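PDB 6KWS: methylglyoxal reductase (NADPH-dependent) from Candida albicans SC5314, which probably catalyses the NADPH-dependent reduction of methylglyoxal, as a member of the dihydroflavonol-4-reductase subfamily of the NAD(P)-dependent epimerase/dehydratase family. Local coordinates for residues A[275-280]-A[286-291]; A[216-221]-A[325-330]. The protein carries 1 engineered substitution. One frame throughout, in Å; residues are numbered along the deposited sequence.

Interaction 1 (A[275-280]-A[286-291]); sequences DIINDK and GKIPVD
Asn278 ND2 donates to Pro289 O, the one hydrogen bond between helix residues 275-280 and the loop segment 286-291. It spans 2.7 Å with an N-H...O angle of 154°, and the acceptor lies almost exactly in the plane of the Asn278 amide. At the other end the donor approaches with a C=O...N angle of 147°, slightly tilted from the carbonyl plane. The bond holds the amide so that its other atom, OD1, faces Ile288, with CG1 of that residue 3.7 Å away. Val290 CG2 lies a loose 4.2 Å from the same ND2. Asp275 makes no direct polar bond to the loop segment: its OD1 stays 4.3 Å from Val290 O, and Gln271 NE2, one turn earlier on the helix, bridges these two oxygens by donating to both. Asp275 OD2 accepts from the backbone N of Gly294.

The arrangement is a helix followed by a connecting loop: the chain leaves the end of helix 270-280, turns, and runs back past it toward helix 295-303.

The apolar part is carried by Ile288, whose CD1 touches Ile277 CG2 at 3.6 Å, the two side chains crossing at about a right angle. Ile288 CG1 stands between its backbone N and carbonyl carbon (chi1 56°), which sends CD1 in toward the helix. Ile277 also touches Ile221 of helix 216-222 and Val331 of helix 323-337.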
# COMPACT_ATOMS: atom_id res chain seq x y z
N ASP A 275 10.34 7.39 20.73
CA ASP A 275 11.78 7.62 20.89
C ASP A 275 12.36 8.44 19.74
O ASP A 275 13.13 9.39 19.97
CB ASP A 275 12.53 6.29 21.01
CG ASP A 275 12.32 5.60 22.36
OD1 ASP A 275 11.78 6.25 23.30
OD2 ASP A 275 12.70 4.40 22.48
N ILE A 276 12.03 8.08 18.49
CA ILE A 276 12.55 8.83 17.35
C ILE A 276 12.11 10.28 17.41
O ILE A 276 12.91 11.20 17.18
CB ILE A 276 12.12 8.19 16.02
CG1 ILE A 276 12.79 6.82 15.82
CG2 ILE A 276 12.45 9.11 14.87
CD1 ILE A 276 12.48 6.17 14.47
N ILE A 277 10.84 10.51 17.74
CA ILE A 277 10.30 11.87 17.74
C ILE A 277 10.94 12.68 18.86
O ILE A 277 11.41 13.80 18.65
CB ILE A 277 8.76 11.83 17.83
CG1 ILE A 277 8.19 11.13 16.59
CG2 ILE A 277 8.16 13.25 17.98
CD1 ILE A 277 6.67 10.95 16.62
N ASN A 278 10.99 12.10 20.07
CA ASN A 278 11.59 12.81 21.20
C ASN A 278 13.06 13.16 20.94
O ASN A 278 13.54 14.20 21.41
CB ASN A 278 11.43 12.00 22.49
CG ASN A 278 10.12 12.31 23.20
OD1 ASN A 278 9.77 13.47 23.38
ND2 ASN A 278 9.40 11.27 23.62
N ASP A 279 13.77 12.36 20.12
CA ASP A 279 15.18 12.64 19.85
C ASP A 279 15.43 13.50 18.61
O ASP A 279 16.53 14.04 18.46
CB ASP A 279 15.95 11.32 19.74
CG ASP A 279 16.46 10.82 21.12
OD1 ASP A 279 17.39 11.48 21.69
OD2 ASP A 279 15.93 9.79 21.66
N LYS A 280 14.46 13.71 17.73
CA LYS A 280 14.73 14.52 16.55
C LYS A 280 13.95 15.83 16.50
O LYS A 280 14.23 16.66 15.64
CB LYS A 280 14.45 13.71 15.27
CG LYS A 280 15.18 12.38 15.21
CD LYS A 280 16.63 12.56 14.90
CE LYS A 280 17.45 11.41 15.48
NZ LYS A 280 18.77 11.29 14.82
N GLY A 286 9.03 17.03 25.42
CA GLY A 286 8.39 17.63 26.56
C GLY A 286 6.90 17.81 26.41
O GLY A 286 6.20 17.91 27.42
N LYS A 287 6.39 17.86 25.17
CA LYS A 287 4.96 17.98 24.93
C LYS A 287 4.29 16.64 24.64
O LYS A 287 3.06 16.57 24.64
CB LYS A 287 4.69 18.95 23.78
CG LYS A 287 5.55 20.22 23.84
CD LYS A 287 5.08 21.30 22.85
CE LYS A 287 5.93 22.58 22.96
NZ LYS A 287 5.65 23.53 21.83
N ILE A 288 5.06 15.60 24.37
CA ILE A 288 4.52 14.27 24.11
C ILE A 288 5.17 13.33 25.12
O ILE A 288 6.19 13.68 25.74
CB ILE A 288 4.77 13.82 22.65
CG1 ILE A 288 6.26 13.89 22.32
CG2 ILE A 288 3.95 14.67 21.68
CD1 ILE A 288 6.69 12.90 21.27
N PRO A 289 4.60 12.15 25.33
CA PRO A 289 5.11 11.26 26.38
C PRO A 289 6.52 10.78 26.09
O PRO A 289 7.06 10.90 24.99
CB PRO A 289 4.12 10.10 26.39
CG PRO A 289 2.86 10.67 25.81
CD PRO A 289 3.34 11.62 24.76
N VAL A 290 7.13 10.22 27.13
CA VAL A 290 8.41 9.56 27.00
C VAL A 290 8.32 8.05 27.15
O VAL A 290 9.08 7.33 26.49
CB VAL A 290 9.40 10.16 28.03
CG1 VAL A 290 10.76 9.46 27.97
CG2 VAL A 290 9.55 11.65 27.79
N ASP A 291 7.33 7.55 27.91
CA ASP A 291 7.40 6.38 28.79
C ASP A 291 8.76 5.68 28.86
O ASP A 291 9.72 6.26 29.37
CB ASP A 291 6.32 5.35 28.46
CG ASP A 291 5.67 4.74 29.73
OD1 ASP A 291 4.95 3.72 29.61
OD2 ASP A 291 5.87 5.28 30.85

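Interaction 2 (A[216-221]-A[325-330]); sequences EIINSI and QSVYDT
Ser326 O is gripped twice by Thr330, the residue whose methyl meets Ile218 of the other helix. Thr330 OG1 reaches it at 2.6 Å and Thr330 N at 3.1 Å, from opposite faces of the carbonyl plane, so the hydroxyl is satisfied within its own helix. With OG1 turned back to the preceding turn (chi1 -53°), CG2 is anti to the backbone N and is the branch that faces segment 216-221.

Across the contact there is no hydrogen bond; Ile218 carries its whole side. Its chain is extended (chi2 167°), and the terminal CD1 lies 4.2 Å from Val327 CG2 and 4.3 Å from Thr330 CG2, touching methyls of two residues one turn apart. All three side chains are buried, yet the summed area is a modest 133 Å², and CA atoms of Ile218 and Val327 come no nearer than 7.4 Å. Phe198 touches both Ile218 and Ser326, while Leu273 and Ile276 of helix 270-280 pack on Val327.

The side chain of Thr330 lies about 7 Å from that of Phe12, an NADPH-binding residue, which puts the Thr330 end of the contact near the NADPH site, empty in this model, of a Rossmann-type fold consistent with the extended short-chain dehydrogenase/reductases.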
# COMPACT_ATOMS: atom_id res chain seq x y z
N GLU A 216 -1.13 7.63 10.24
CA GLU A 216 -1.90 8.06 11.41
C GLU A 216 -1.41 7.42 12.70
O GLU A 216 -1.51 8.04 13.76
CB GLU A 216 -3.39 7.76 11.21
CG GLU A 216 -4.25 7.98 12.47
CD GLU A 216 -4.52 9.50 12.78
OE1 GLU A 216 -4.25 10.38 11.91
OE2 GLU A 216 -4.97 9.81 13.91
N ILE A 217 -0.86 6.20 12.64
CA ILE A 217 -0.13 5.67 13.79
C ILE A 217 0.88 6.69 14.30
O ILE A 217 0.93 7.01 15.49
CB ILE A 217 0.55 4.34 13.40
CG1 ILE A 217 -0.50 3.42 12.80
CG2 ILE A 217 1.25 3.71 14.58
CD1 ILE A 217 0.00 2.07 12.44
N ILE A 218 1.67 7.25 13.38
CA ILE A 218 2.64 8.29 13.73
C ILE A 218 1.92 9.56 14.18
O ILE A 218 2.26 10.17 15.20
CB ILE A 218 3.57 8.55 12.54
CG1 ILE A 218 4.42 7.29 12.29
CG2 ILE A 218 4.44 9.77 12.79
CD1 ILE A 218 5.16 7.26 10.99
N ASN A 219 0.92 9.98 13.40
CA ASN A 219 0.15 11.17 13.72
C ASN A 219 -0.48 11.07 15.11
O ASN A 219 -0.51 12.06 15.85
CB ASN A 219 -0.94 11.39 12.67
CG ASN A 219 -1.37 12.83 12.58
OD1 ASN A 219 -0.60 13.73 12.89
ND2 ASN A 219 -2.61 13.05 12.16
N SER A 220 -0.99 9.89 15.48
CA SER A 220 -1.67 9.76 16.75
C SER A 220 -0.71 9.97 17.92
O SER A 220 -1.13 10.45 18.98
CB SER A 220 -2.36 8.41 16.84
OG SER A 220 -1.42 7.40 17.14
N ILE A 221 0.58 9.65 17.74
CA ILE A 221 1.59 10.00 18.74
C ILE A 221 1.62 11.51 18.96
O ILE A 221 1.72 11.98 20.10
CB ILE A 221 2.98 9.50 18.32
CG1 ILE A 221 3.02 7.97 18.15
CG2 ILE A 221 4.02 9.98 19.30
CD1 ILE A 221 2.55 7.22 19.34
N GLN A 325 14.57 7.87 9.17
CA GLN A 325 14.28 8.72 8.02
C GLN A 325 12.79 8.78 7.76
O GLN A 325 12.21 9.86 7.62
CB GLN A 325 15.02 8.21 6.78
CG GLN A 325 16.43 7.84 7.06
CD GLN A 325 17.15 7.33 5.84
OE1 GLN A 325 16.92 6.20 5.39
NE2 GLN A 325 18.04 8.15 5.29
N SER A 326 12.15 7.61 7.72
CA SER A 326 10.74 7.54 7.37
C SER A 326 9.90 8.30 8.38
O SER A 326 9.04 9.11 8.01
CB SER A 326 10.32 6.08 7.27
OG SER A 326 9.06 5.96 6.63
N VAL A 327 10.15 8.07 9.67
CA VAL A 327 9.39 8.76 10.71
C VAL A 327 9.63 10.26 10.64
O VAL A 327 8.69 11.06 10.69
CB VAL A 327 9.72 8.20 12.10
CG1 VAL A 327 9.13 9.09 13.18
CG2 VAL A 327 9.20 6.81 12.21
N TYR A 328 10.90 10.65 10.49
CA TYR A 328 11.27 12.07 10.45
C TYR A 328 10.62 12.76 9.27
O TYR A 328 9.97 13.80 9.44
CB TYR A 328 12.79 12.23 10.36
CG TYR A 328 13.23 13.66 10.30
CD1 TYR A 328 13.37 14.40 11.47
CD2 TYR A 328 13.52 14.29 9.09
CE1 TYR A 328 13.79 15.71 11.43
CE2 TYR A 328 13.93 15.60 9.05
CZ TYR A 328 14.06 16.31 10.22
OH TYR A 328 14.48 17.63 10.22
N ASP A 329 10.79 12.21 8.07
CA ASP A 329 10.19 12.81 6.89
C ASP A 329 8.70 12.96 7.05
O ASP A 329 8.11 13.91 6.54
CB ASP A 329 10.50 11.99 5.65
CG ASP A 329 11.96 12.01 5.27
OD1 ASP A 329 12.72 12.83 5.83
OD2 ASP A 329 12.34 11.22 4.39
N THR A 330 8.06 12.05 7.79
CA THR A 330 6.62 12.11 7.96
C THR A 330 6.23 13.22 8.93
O THR A 330 5.34 14.03 8.65
CB THR A 330 6.09 10.76 8.46
OG1 THR A 330 6.54 9.72 7.60
CG2 THR A 330 4.56 10.75 8.52

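From the N terminus, the chain first builds most of the Rossmann-type sheet, then reaches helix 216-222, the first partner of interaction 2. Strands 234-239 and 260-269 follow before helix 270-280. Interaction 1 then closes a short loop with five residues between its segments. Only at helix 323-337 does interaction 2 close, with 103 residues between its segments, so interaction 1 is nested inside it. Their centres lie about 12 Å apart, and they meet directly: Ile276 CG2 is 3.7 Å from Val327 CG1, and Ile288 CG2 is 3.8 Å from Ile221 O. Helix 270-280 thus lies against helix 323-337, and the outlying loop 286-291 itself also reaches helix 216-222 through Ile288.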